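Dihydrodipicolinate synthase (Bacillus anthracis, PDB 1XL9) probably catalyses the condensation of pyruvate with aspartate semialdehyde that opens the diaminopimelate and lysine branch of biosynthesis. Local coordinates at residues T36-Y41 with L272-V277; T48-G53 with K80-I85; V141-V146 with E166-I171; D191-S196 with G209-V214. All coordinates share one frame; numbering follows the deposited sequence.

Interaction 1: T36-Y41 with L272-V277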
loop_
_atom_site.group_PDB
_atom_site.type_symbol
_atom_site.label_atom_id
_atom_site.label_comp_id
_atom_site.label_asym_id
_atom_site.label_seq_id
_atom_site.Cartn_x
_atom_site.Cartn_y
_atom_site.Cartn_z
ATOM N N THR A 36 31.430 6.559 -25.606
ATOM C CA THR A 36 31.433 6.511 -27.073
ATOM C C THR A 36 31.099 5.095 -27.622
ATOM O O THR A 36 30.186 4.945 -28.470
ATOM C CB THR A 36 32.772 7.092 -27.590
ATOM O OG1 THR A 36 32.771 8.528 -27.397
ATOM C CG2 THR A 36 32.974 6.793 -29.081
ATOM N N LYS A 37 31.806 4.075 -27.116
ATOM C CA LYS A 37 31.470 2.660 -27.419
ATOM C C LYS A 37 29.980 2.310 -27.220
ATOM O O LYS A 37 29.308 1.692 -28.080
ATOM C CB LYS A 37 32.300 1.720 -26.527
ATOM C CG LYS A 37 33.750 1.622 -26.873
ATOM C CD LYS A 37 34.356 0.188 -26.521
ATOM C CE LYS A 37 33.393 -1.030 -26.886
ATOM N NZ LYS A 37 34.050 -2.452 -26.860
ATOM N N LEU A 38 29.461 2.690 -26.067
ATOM C CA LEU A 38 28.057 2.457 -25.738
ATOM C C LEU A 38 27.070 3.210 -26.656
ATOM O O LEU A 38 26.136 2.646 -27.133
ATOM C CB LEU A 38 27.800 2.862 -24.283
ATOM C CG LEU A 38 26.891 2.048 -23.361
ATOM C CD1 LEU A 38 26.032 3.039 -22.626
ATOM C CD2 LEU A 38 26.045 0.902 -24.009
ATOM N N VAL A 39 27.260 4.488 -26.905
ATOM C CA VAL A 39 26.328 5.199 -27.783
ATOM C C VAL A 39 26.193 4.484 -29.139
ATOM O O VAL A 39 25.104 4.354 -29.679
ATOM C CB VAL A 39 26.767 6.661 -27.978
ATOM C CG1 VAL A 39 25.936 7.358 -29.071
ATOM C CG2 VAL A 39 26.647 7.406 -26.670
ATOM N N ASN A 40 27.318 3.991 -29.656
ATOM C CA ASN A 40 27.384 3.400 -30.987
ATOM C C ASN A 40 26.779 1.974 -30.976
ATOM O O ASN A 40 26.094 1.552 -31.926
ATOM C CB ASN A 40 28.851 3.369 -31.473
ATOM C CG ASN A 40 29.386 4.767 -31.909
ATOM O OD1 ASN A 40 28.610 5.650 -32.326
ATOM N ND2 ASN A 40 30.729 4.948 -31.838
ATOM N N TYR A 41 27.044 1.233 -29.908
ATOM C CA TYR A 41 26.395 -0.044 -29.714
ATOM C C TYR A 41 24.862 0.072 -29.640
ATOM O O TYR A 41 24.106 -0.642 -30.339
ATOM C CB TYR A 41 26.925 -0.675 -28.427
ATOM C CG TYR A 41 26.131 -1.875 -27.954
ATOM C CD1 TYR A 41 26.446 -3.176 -28.369
ATOM C CD2 TYR A 41 25.061 -1.700 -27.095
ATOM C CE1 TYR A 41 25.700 -4.287 -27.902
ATOM C CE2 TYR A 41 24.330 -2.748 -26.650
ATOM C CZ TYR A 41 24.646 -4.061 -27.032
ATOM O OH TYR A 41 23.865 -5.086 -26.508
ATOM N N LEU A 272 30.658 -5.478 -23.062
ATOM C CA LEU A 272 30.760 -4.001 -22.928
ATOM C C LEU A 272 30.857 -3.552 -21.450
ATOM O O LEU A 272 29.845 -3.235 -20.817
ATOM C CB LEU A 272 29.575 -3.327 -23.602
ATOM C CG LEU A 272 29.859 -2.158 -24.531
ATOM C CD1 LEU A 272 28.515 -1.548 -24.837
ATOM C CD2 LEU A 272 30.834 -1.112 -23.933
ATOM N N ASP A 273 32.084 -3.532 -20.914
ATOM C CA ASP A 273 32.355 -2.999 -19.586
ATOM C C ASP A 273 32.118 -1.486 -19.536
ATOM O O ASP A 273 32.599 -0.741 -20.380
ATOM C CB ASP A 273 33.786 -3.302 -19.167
ATOM C CG ASP A 273 34.017 -3.075 -17.677
ATOM O OD1 ASP A 273 33.919 -1.924 -17.212
ATOM O OD2 ASP A 273 34.306 -4.056 -16.973
ATOM N N VAL A 274 31.337 -1.065 -18.555
ATOM C CA VAL A 274 31.026 0.352 -18.336
ATOM C C VAL A 274 31.332 0.724 -16.867
ATOM O O VAL A 274 30.879 1.756 -16.346
ATOM C CB VAL A 274 29.544 0.668 -18.730
ATOM C CG1 VAL A 274 29.364 0.649 -20.267
ATOM C CG2 VAL A 274 28.550 -0.312 -18.063
ATOM N N GLY A 275 32.146 -0.126 -16.233
ATOM C CA GLY A 275 32.531 0.048 -14.868
ATOM C C GLY A 275 31.416 -0.253 -13.875
ATOM O O GLY A 275 30.434 -0.920 -14.190
ATOM N N SER A 276 31.596 0.263 -12.666
ATOM C CA SER A 276 30.651 0.087 -11.574
ATOM C C SER A 276 29.872 1.389 -11.293
ATOM O O SER A 276 29.694 2.234 -12.188
ATOM C CB SER A 276 31.394 -0.423 -10.318
ATOM O OG SER A 276 30.488 -0.754 -9.277
ATOM N N VAL A 277 29.433 1.532 -10.041
ATOM C CA VAL A 277 28.514 2.599 -9.617
ATOM C C VAL A 277 29.050 3.415 -8.469
ATOM O O VAL A 277 29.992 2.994 -7.791
ATOM C CB VAL A 277 27.143 2.047 -9.124
ATOM C CG1 VAL A 277 26.229 1.761 -10.302
ATOM C CG2 VAL A 277 27.344 0.836 -8.214
#
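One face of the Y41 ring receives the CD1 methyl of L272, which lies 3.9 Å from Y41 CG and about as far from Y41 CB and CD2, so it covers the root of the ring and not its hydroxyl end. With CG anti to the backbone N (chi1 168°), Y41 turns a ring face to the L272 CD1 methyl, while its OH is hydrogen-bonded to the carbonyl of H219. L272 divides its branches among three helical side chains. CD1 also meets L38, whose CD2 is 3.6 Å from L272 CD1, the two side chains crossing at about a right angle; CD2 takes the aliphatic part of K37. K37, L38 and Y41 project from helix 32-44, an outer helix of the TIM barrel, and the contact joins it to the irregular chain between helices 261-269 and 286-297. K37 CB already lies against L272 CD2, and the bends at chi2 and chi3 bring CE to 3.9 Å from the same methyl. V274 makes a lighter contact, its CG1 4.2 Å from L38 CG. Beside it D273 OD1 accepts from G275 N at 2.7 Å, an Asx turn, and pairs also with K34.

Interaction 2: T48-G53 with K80-I85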
loop_
_atom_site.group_PDB
_atom_site.type_symbol
_atom_site.label_atom_id
_atom_site.label_comp_id
_atom_site.label_asym_id
_atom_site.label_seq_id
_atom_site.Cartn_x
_atom_site.Cartn_y
_atom_site.Cartn_z
ATOM N N THR A 48 16.316 4.057 -30.680
ATOM C CA THR A 48 15.906 5.152 -31.548
ATOM C C THR A 48 16.001 6.528 -30.895
ATOM O O THR A 48 15.733 7.546 -31.534
ATOM C CB THR A 48 14.498 4.945 -32.069
ATOM O OG1 THR A 48 13.596 4.978 -30.980
ATOM C CG2 THR A 48 14.369 3.574 -32.824
ATOM N N ALA A 49 16.340 6.580 -29.612
ATOM C CA ALA A 49 16.693 7.856 -28.966
ATOM C C ALA A 49 17.462 7.593 -27.681
ATOM O O ALA A 49 17.392 6.501 -27.105
ATOM C CB ALA A 49 15.470 8.707 -28.709
ATOM N N ILE A 50 18.207 8.604 -27.225
ATOM C CA ILE A 50 19.012 8.445 -26.005
ATOM C C ILE A 50 18.636 9.472 -24.941
ATOM O O ILE A 50 18.650 10.693 -25.193
ATOM C CB ILE A 50 20.538 8.452 -26.316
ATOM C CG1 ILE A 50 20.924 7.200 -27.131
ATOM C CG2 ILE A 50 21.315 8.474 -25.061
ATOM C CD1 ILE A 50 22.238 7.298 -27.883
ATOM N N VAL A 51 18.289 8.936 -23.761
ATOM C CA VAL A 51 18.143 9.675 -22.497
ATOM C C VAL A 51 19.465 9.557 -21.690
ATOM O O VAL A 51 19.942 8.428 -21.300
ATOM C CB VAL A 51 16.889 9.221 -21.690
ATOM C CG1 VAL A 51 16.654 10.135 -20.490
ATOM C CG2 VAL A 51 15.650 9.166 -22.572
ATOM N N VAL A 52 20.050 10.749 -21.478
ATOM C CA VAL A 52 21.389 10.998 -20.909
ATOM C C VAL A 52 21.220 11.598 -19.531
ATOM O O VAL A 52 20.553 12.654 -19.376
ATOM C CB VAL A 52 22.257 12.069 -21.699
ATOM C CG1 VAL A 52 23.726 11.962 -21.335
ATOM C CG2 VAL A 52 22.147 11.942 -23.113
ATOM N N GLY A 53 21.882 10.984 -18.539
ATOM C CA GLY A 53 21.945 11.558 -17.216
ATOM C C GLY A 53 20.624 11.559 -16.481
ATOM O O GLY A 53 20.350 12.466 -15.684
ATOM N N LYS A 80 23.669 13.839 -34.531
ATOM C CA LYS A 80 22.321 13.883 -35.144
ATOM C C LYS A 80 21.696 12.536 -35.585
ATOM O O LYS A 80 20.676 12.525 -36.247
ATOM C CB LYS A 80 22.333 14.840 -36.336
ATOM C CG LYS A 80 22.727 16.243 -36.003
ATOM C CD LYS A 80 21.775 16.839 -35.000
ATOM C CE LYS A 80 21.838 18.381 -35.018
ATOM N NZ LYS A 80 21.333 18.937 -33.688
ATOM N N ARG A 81 22.294 11.407 -35.222
ATOM C CA ARG A 81 21.835 10.107 -35.729
ATOM C C ARG A 81 20.501 9.657 -35.102
ATOM O O ARG A 81 19.760 8.855 -35.669
ATOM C CB ARG A 81 22.913 9.044 -35.493
ATOM C CG ARG A 81 24.076 9.044 -36.536
ATOM C CD ARG A 81 25.069 7.925 -36.245
ATOM N NE ARG A 81 25.824 8.177 -35.034
ATOM C CZ ARG A 81 26.496 7.274 -34.329
ATOM N NH1 ARG A 81 26.528 5.979 -34.655
ATOM N NH2 ARG A 81 27.123 7.672 -33.250
ATOM N N VAL A 82 20.182 10.255 -33.958
ATOM C CA VAL A 82 19.140 9.823 -33.036
ATOM C C VAL A 82 18.951 11.050 -32.110
ATOM O O VAL A 82 19.937 11.752 -31.822
ATOM C CB VAL A 82 19.678 8.516 -32.344
ATOM C CG1 VAL A 82 19.768 8.601 -30.897
ATOM C CG2 VAL A 82 18.937 7.292 -32.822
ATOM N N PRO A 83 17.696 11.384 -31.729
ATOM C CA PRO A 83 17.505 12.448 -30.712
ATOM C C PRO A 83 18.168 12.151 -29.367
ATOM O O PRO A 83 18.246 10.980 -28.924
ATOM C CB PRO A 83 15.981 12.519 -30.528
ATOM C CG PRO A 83 15.406 11.862 -31.708
ATOM C CD PRO A 83 16.395 10.862 -32.199
ATOM N N VAL A 84 18.656 13.232 -28.763
ATOM C CA VAL A 84 19.323 13.213 -27.466
ATOM C C VAL A 84 18.463 13.948 -26.484
ATOM O O VAL A 84 18.137 15.139 -26.703
ATOM C CB VAL A 84 20.690 13.865 -27.523
ATOM C CG1 VAL A 84 21.293 13.989 -26.112
ATOM C CG2 VAL A 84 21.606 13.026 -28.415
ATOM N N ILE A 85 18.049 13.210 -25.445
ATOM C CA ILE A 85 17.213 13.754 -24.379
ATOM C C ILE A 85 18.024 13.750 -23.075
ATOM O O ILE A 85 18.460 12.671 -22.566
ATOM C CB ILE A 85 15.890 12.956 -24.121
ATOM C CG1 ILE A 85 15.136 12.646 -25.427
ATOM C CG2 ILE A 85 15.030 13.699 -23.137
ATOM C CD1 ILE A 85 14.291 11.370 -25.337
#
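I50 and I85 meet in the tightly bonded part of the contact. I85 N donates to I50 O at 2.6 Å and 174°, almost straight, and I50 N reaches P83 O at 2.9 Å; the third bond runs from V52 N to I85 O at 2.7 Å. These bonds and the bridges I50-V84 and V51-I85 define a parallel pairing. The C-H groups add to it, V51 CA lying 3.0 Å from I85 O. On the face carrying V51 and I85, the CG2 methyl of V51 is 3.8 Å from I85 CD1. In I85, chi1 of -47° sets CG1 beside the backbone N, near I50 O, and CB also packs near that oxygen; M112 of strand 110-114 touches both V51 and I85. Strands 49-52 and 84-86, joined through helix 64-78, form a beta-alpha-beta unit of the TIM barrel, with that helix covering the other face: V52 CG2 meets V84 CG1 at 3.7 Å, and V78 contacts both I50 and V84. The N-terminal end is more open and less regularly bonded: T48, V82 and P83 are partly exposed, and T48 has no backbone hydrogen bond to 80-85. There the V82 and I50 side chains cross at about a right angle, V82 CG1 4.1 Å from I50 CD1, and V82 CG2 meets T48 O. P83 brings CD to 3.4 Å from T48 O.

Interaction 3: V141-V146 with E166-I171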
loop_
_atom_site.group_PDB
_atom_site.type_symbol
_atom_site.label_atom_id
_atom_site.label_comp_id
_atom_site.label_asym_id
_atom_site.label_seq_id
_atom_site.Cartn_x
_atom_site.Cartn_y
_atom_site.Cartn_z
ATOM N N VAL A 141 9.966 18.968 -24.629
ATOM C CA VAL A 141 9.964 18.569 -23.223
ATOM C C VAL A 141 9.175 17.253 -23.023
ATOM O O VAL A 141 8.053 17.170 -23.446
ATOM C CB VAL A 141 9.386 19.696 -22.335
ATOM C CG1 VAL A 141 9.070 19.202 -20.945
ATOM C CG2 VAL A 141 10.365 20.906 -22.278
ATOM N N MET A 142 9.797 16.249 -22.403
ATOM C CA MET A 142 9.151 14.946 -22.084
ATOM C C MET A 142 8.953 14.803 -20.554
ATOM O O MET A 142 9.898 14.797 -19.783
ATOM C CB MET A 142 9.955 13.790 -22.661
ATOM C CG MET A 142 9.432 12.428 -22.212
ATOM S SD MET A 142 10.084 11.040 -23.109
ATOM C CE MET A 142 11.290 10.447 -21.967
ATOM N N LEU A 143 7.704 14.786 -20.108
ATOM C CA LEU A 143 7.371 14.570 -18.713
ATOM C C LEU A 143 7.776 13.118 -18.253
ATOM O O LEU A 143 7.956 12.189 -19.069
ATOM C CB LEU A 143 5.873 14.826 -18.536
ATOM C CG LEU A 143 5.351 16.224 -18.141
ATOM C CD1 LEU A 143 6.156 17.435 -18.588
ATOM C CD2 LEU A 143 3.897 16.376 -18.567
ATOM N N TYR A 144 7.960 12.950 -16.952
ATOM C CA TYR A 144 8.338 11.623 -16.394
ATOM C C TYR A 144 7.628 11.398 -15.066
ATOM O O TYR A 144 7.955 12.033 -14.072
ATOM C CB TYR A 144 9.858 11.524 -16.219
ATOM C CG TYR A 144 10.444 10.220 -15.651
ATOM C CD1 TYR A 144 9.790 9.000 -15.729
ATOM C CD2 TYR A 144 11.695 10.240 -15.070
ATOM C CE1 TYR A 144 10.401 7.806 -15.217
ATOM C CE2 TYR A 144 12.295 9.073 -14.548
ATOM C CZ TYR A 144 11.661 7.882 -14.643
ATOM O OH TYR A 144 12.353 6.792 -14.123
ATOM N N ASN A 145 6.618 10.530 -15.106
ATOM C CA ASN A 145 5.881 10.063 -13.943
ATOM C C ASN A 145 6.497 8.757 -13.413
ATOM O O ASN A 145 6.575 7.754 -14.132
ATOM C CB ASN A 145 4.455 9.814 -14.378
ATOM C CG ASN A 145 3.532 9.483 -13.232
ATOM O OD1 ASN A 145 3.496 10.174 -12.214
ATOM N ND2 ASN A 145 2.782 8.390 -13.396
ATOM N N VAL A 146 6.894 8.793 -12.144
ATOM C CA VAL A 146 7.636 7.714 -11.507
ATOM C C VAL A 146 7.270 7.730 -10.015
ATOM O O VAL A 146 8.073 8.099 -9.161
ATOM C CB VAL A 146 9.161 7.892 -11.792
ATOM C CG1 VAL A 146 9.733 9.249 -11.302
ATOM C CG2 VAL A 146 9.962 6.710 -11.325
ATOM N N GLU A 166 2.902 24.127 -25.748
ATOM C CA GLU A 166 3.328 23.748 -27.101
ATOM C C GLU A 166 4.568 22.906 -27.151
ATOM O O GLU A 166 4.617 21.966 -27.963
ATOM C CB GLU A 166 3.482 24.951 -28.023
ATOM C CG GLU A 166 4.482 26.005 -27.611
ATOM C CD GLU A 166 4.331 27.268 -28.502
ATOM O OE1 GLU A 166 5.366 27.759 -29.028
ATOM O OE2 GLU A 166 3.160 27.724 -28.704
ATOM N N ASN A 167 5.556 23.195 -26.284
ATOM C CA ASN A 167 6.774 22.364 -26.300
ATOM C C ASN A 167 6.779 21.174 -25.332
ATOM O O ASN A 167 7.807 20.513 -25.182
ATOM C CB ASN A 167 8.069 23.198 -26.212
ATOM C CG ASN A 167 8.250 23.890 -24.892
ATOM O OD1 ASN A 167 7.287 24.446 -24.345
ATOM N ND2 ASN A 167 9.502 23.908 -24.385
ATOM N N ILE A 168 5.614 20.873 -24.743
ATOM C CA ILE A 168 5.456 19.701 -23.911
ATOM C C ILE A 168 4.725 18.644 -24.749
ATOM O O ILE A 168 3.485 18.681 -24.946
ATOM C CB ILE A 168 4.750 19.997 -22.576
ATOM C CG1 ILE A 168 5.514 21.088 -21.828
ATOM C CG2 ILE A 168 4.657 18.681 -21.718
ATOM C CD1 ILE A 168 5.044 21.350 -20.392
ATOM N N VAL A 169 5.538 17.698 -25.231
ATOM C CA VAL A 169 5.156 16.833 -26.337
ATOM C C VAL A 169 5.087 15.353 -25.995
ATOM O O VAL A 169 4.612 14.541 -26.816
ATOM C CB VAL A 169 6.112 17.066 -27.549
ATOM C CG1 VAL A 169 6.152 18.572 -27.917
ATOM C CG2 VAL A 169 7.521 16.584 -27.271
ATOM N N ALA A 170 5.545 14.966 -24.803
ATOM C CA ALA A 170 5.439 13.547 -24.450
ATOM C C ALA A 170 5.537 13.296 -22.949
ATOM O O ALA A 170 5.653 14.258 -22.164
ATOM C CB ALA A 170 6.449 12.734 -25.231
ATOM N N ILE A 171 5.383 12.019 -22.573
ATOM C CA ILE A 171 5.511 11.564 -21.193
ATOM C C ILE A 171 6.040 10.129 -21.121
ATOM O O ILE A 171 5.664 9.283 -21.900
ATOM C CB ILE A 171 4.176 11.702 -20.399
ATOM C CG1 ILE A 171 4.317 11.179 -18.960
ATOM C CG2 ILE A 171 3.058 10.978 -21.080
ATOM C CD1 ILE A 171 3.314 11.835 -18.016
#
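V141 and I168 open a parallel pairing whose register slips by one residue before M142-A170 and L143-I171, a beta bulge, with the axes of 141-145 and 168-171 34° apart. The hydrogen bonds follow the slip: V141 O accepts from V169 N in the carbonyl plane at 3.1 Å, whereas L143 N, two residues on, reaches A170 O, just one residue further, from above the carbonyl plane. Before the slip V141 N donates to N167 O at 2.7 Å, with an N-H...O angle of 131°. V141 and I168 lie side by side and point the same way, their CG1 atoms 4.1 Å apart. L143 crosses I168 obliquely through its branched end, CD1 coming 3.7 Å from I168 CG2, while its CB takes I171 CD1 at 4.0 Å. These residues share the face of the TIM-barrel wall turned to the outer helices: L162 and V159 of helix 156-163 touch L143 and I171 respectively. On the opposite face M142 and A170 meet more sparingly, with M142 CG 4.3 Å from A170 CB, and M142 also touches M112 and K172. The N167 amide is held by its own neighbourhood: CG stands between the backbone N and the carbonyl carbon (chi1 67°), and ND2 donates to the carbonyls of L139 and A134 as it passes 3.8 Å from V141 CG2. Toward the other end N145 CB touches I171 CD1, and the N145 amide is gripped at both atoms, ND2 by D173 OD1 and OD1 by the backbone N of I154.

Interaction 4: D191-S196 with G209-V214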
loop_
_atom_site.group_PDB
_atom_site.type_symbol
_atom_site.label_atom_id
_atom_site.label_comp_id
_atom_site.label_asym_id
_atom_site.label_seq_id
_atom_site.Cartn_x
_atom_site.Cartn_y
_atom_site.Cartn_z
ATOM N N ASP A 191 -0.832 14.281 -31.170
ATOM C CA ASP A 191 0.568 14.733 -31.183
ATOM C C ASP A 191 1.219 14.840 -29.784
ATOM O O ASP A 191 2.321 15.425 -29.632
ATOM C CB ASP A 191 0.621 16.132 -31.822
ATOM C CG ASP A 191 -0.235 17.128 -31.065
ATOM O OD1 ASP A 191 -1.243 16.653 -30.505
ATOM O OD2 ASP A 191 0.062 18.348 -31.006
ATOM N N PHE A 192 0.525 14.343 -28.753
ATOM C CA PHE A 192 1.160 14.132 -27.462
ATOM C C PHE A 192 1.442 12.627 -27.354
ATOM O O PHE A 192 0.537 11.818 -27.349
ATOM C CB PHE A 192 0.272 14.613 -26.321
ATOM C CG PHE A 192 0.934 14.535 -24.957
ATOM C CD1 PHE A 192 1.754 15.548 -24.513
ATOM C CD2 PHE A 192 0.732 13.420 -24.131
ATOM C CE1 PHE A 192 2.329 15.481 -23.284
ATOM C CE2 PHE A 192 1.336 13.332 -22.887
ATOM C CZ PHE A 192 2.128 14.354 -22.460
ATOM N N ALA A 193 2.707 12.278 -27.274
ATOM C CA ALA A 193 3.145 10.892 -27.289
ATOM C C ALA A 193 3.279 10.320 -25.887
ATOM O O ALA A 193 3.924 10.909 -25.035
ATOM C CB ALA A 193 4.475 10.799 -28.012
ATOM N N VAL A 194 2.741 9.125 -25.685
ATOM C CA VAL A 194 2.784 8.450 -24.404
ATOM C C VAL A 194 3.703 7.189 -24.492
ATOM O O VAL A 194 3.417 6.239 -25.220
ATOM C CB VAL A 194 1.333 8.094 -23.985
ATOM C CG1 VAL A 194 1.269 7.310 -22.678
ATOM C CG2 VAL A 194 0.437 9.402 -23.890
ATOM N N TYR A 195 4.806 7.182 -23.738
ATOM C CA TYR A 195 5.653 6.005 -23.622
ATOM C C TYR A 195 5.393 5.324 -22.292
ATOM O O TYR A 195 5.042 5.974 -21.304
ATOM C CB TYR A 195 7.130 6.389 -23.702
ATOM C CG TYR A 195 7.560 6.839 -25.073
ATOM C CD1 TYR A 195 8.370 6.012 -25.881
ATOM C CD2 TYR A 195 7.147 8.089 -25.576
ATOM C CE1 TYR A 195 8.751 6.424 -27.159
ATOM C CE2 TYR A 195 7.508 8.513 -26.872
ATOM C CZ TYR A 195 8.297 7.668 -27.659
ATOM O OH TYR A 195 8.652 8.113 -28.896
ATOM N N SER A 196 5.555 4.000 -22.282
ATOM C CA SER A 196 5.768 3.266 -21.044
ATOM C C SER A 196 7.161 3.651 -20.526
ATOM O O SER A 196 8.083 3.885 -21.329
ATOM C CB SER A 196 5.688 1.735 -21.283
ATOM O OG SER A 196 5.914 0.979 -20.084
ATOM N N GLY A 209 -2.341 1.786 -27.057
ATOM C CA GLY A 209 -2.045 2.975 -27.836
ATOM C C GLY A 209 -0.754 3.736 -27.554
ATOM O O GLY A 209 -0.569 4.825 -28.122
ATOM N N ALA A 210 0.126 3.213 -26.694
ATOM C CA ALA A 210 1.390 3.902 -26.353
ATOM C C ALA A 210 2.346 3.906 -27.554
ATOM O O ALA A 210 2.385 2.914 -28.309
ATOM C CB ALA A 210 2.060 3.231 -25.176
ATOM N N LYS A 211 3.125 4.987 -27.723
ATOM C CA LYS A 211 4.101 5.107 -28.838
ATOM C C LYS A 211 5.217 4.084 -28.719
ATOM O O LYS A 211 5.712 3.569 -29.705
ATOM C CB LYS A 211 4.719 6.508 -28.887
ATOM C CG LYS A 211 4.773 7.187 -30.290
ATOM C CD LYS A 211 6.156 7.050 -30.982
ATOM C CE LYS A 211 6.279 7.934 -32.260
ATOM N NZ LYS A 211 6.174 9.465 -31.988
ATOM N N GLY A 212 5.655 3.817 -27.508
ATOM C CA GLY A 212 6.625 2.747 -27.284
ATOM C C GLY A 212 7.136 2.735 -25.868
ATOM O O GLY A 212 6.372 2.940 -24.939
ATOM N N ILE A 213 8.442 2.523 -25.714
ATOM C CA ILE A 213 9.048 2.319 -24.390
ATOM C C ILE A 213 10.309 3.197 -24.166
ATOM O O ILE A 213 11.114 3.366 -25.093
ATOM C CB ILE A 213 9.405 0.836 -24.235
ATOM C CG1 ILE A 213 10.132 0.537 -22.933
ATOM C CG2 ILE A 213 10.328 0.382 -25.371
ATOM C CD1 ILE A 213 9.318 0.814 -21.714
ATOM N N VAL A 214 10.455 3.773 -22.968
ATOM C CA VAL A 214 11.757 4.304 -22.518
ATOM C C VAL A 214 12.364 3.221 -21.616
ATOM O O VAL A 214 11.784 2.842 -20.592
ATOM C CB VAL A 214 11.667 5.641 -21.796
ATOM C CG1 VAL A 214 13.040 6.162 -21.532
ATOM C CG2 VAL A 214 10.888 6.699 -22.631
HETATM O O HOH W 1 0.769 7.663 -27.916
HETATM O O HOH W 2 8.048 10.393 -30.184
#
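Y195 carries K211 over one face of its ring, with K211 CB 4.2 Å from the ring centroid and 20° off the normal, a CH-pi contact offset toward the rim. The two side chains run side by side and point the same way, which brings K211 CD to 3.4 Å from Y195 OH. At its end the lysine, bent at chi2 and chi4, does not bond the hydroxyl directly; a water accepts from K211 NZ and donates to Y195 OH at 2.7 Å, lying at the ring edge in plane. NZ also forms a salt bridge with D12, and OH is hydrogen-bonded to G14 O. I213 N approaches the ring edge near CD1, while V214 CG2 meets Y195 CB at 3.9 Å. Three backbone bonds fasten the chains: K211 N to V194 O, S196 N to G212 O, and V214 N to S196 O, the last nearly straight at 175°. G209 ends helix 202-207 in a Schellman motif, and this helix links strands 193-196 and 212-215 in a beta-alpha-beta unit of the TIM barrel. Its A205 touches S196 and A210, helix 178-187 packs on V194 and S196, and strand 168-173 borders strand 193-196 on the other side.

Overall arrangement
Interactions 2, 3 and 4 pair neighbouring strands of one closed eight-stranded parallel barrel and follow each other in series; interaction 1, outside the barrel wall, closes a chain loop that contains all three. Interactions 3 and 4 are about 10 Å apart between centres and are joined by probable backbone hydrogen bonds between strands 168-173 and 193-196. Interaction 2 lies about 15 Å from interaction 3 and 16 Å from interaction 4, yet V51 packs on V214, their strands flanking strand 16-20. Interaction 1 touches interaction 2 through N40 with R81 and V39 with I50. The three strand pairs thus build the barrel wall, while interaction 1 joins outer helix 32-44 to the late chain between helices 261-269 and 286-297.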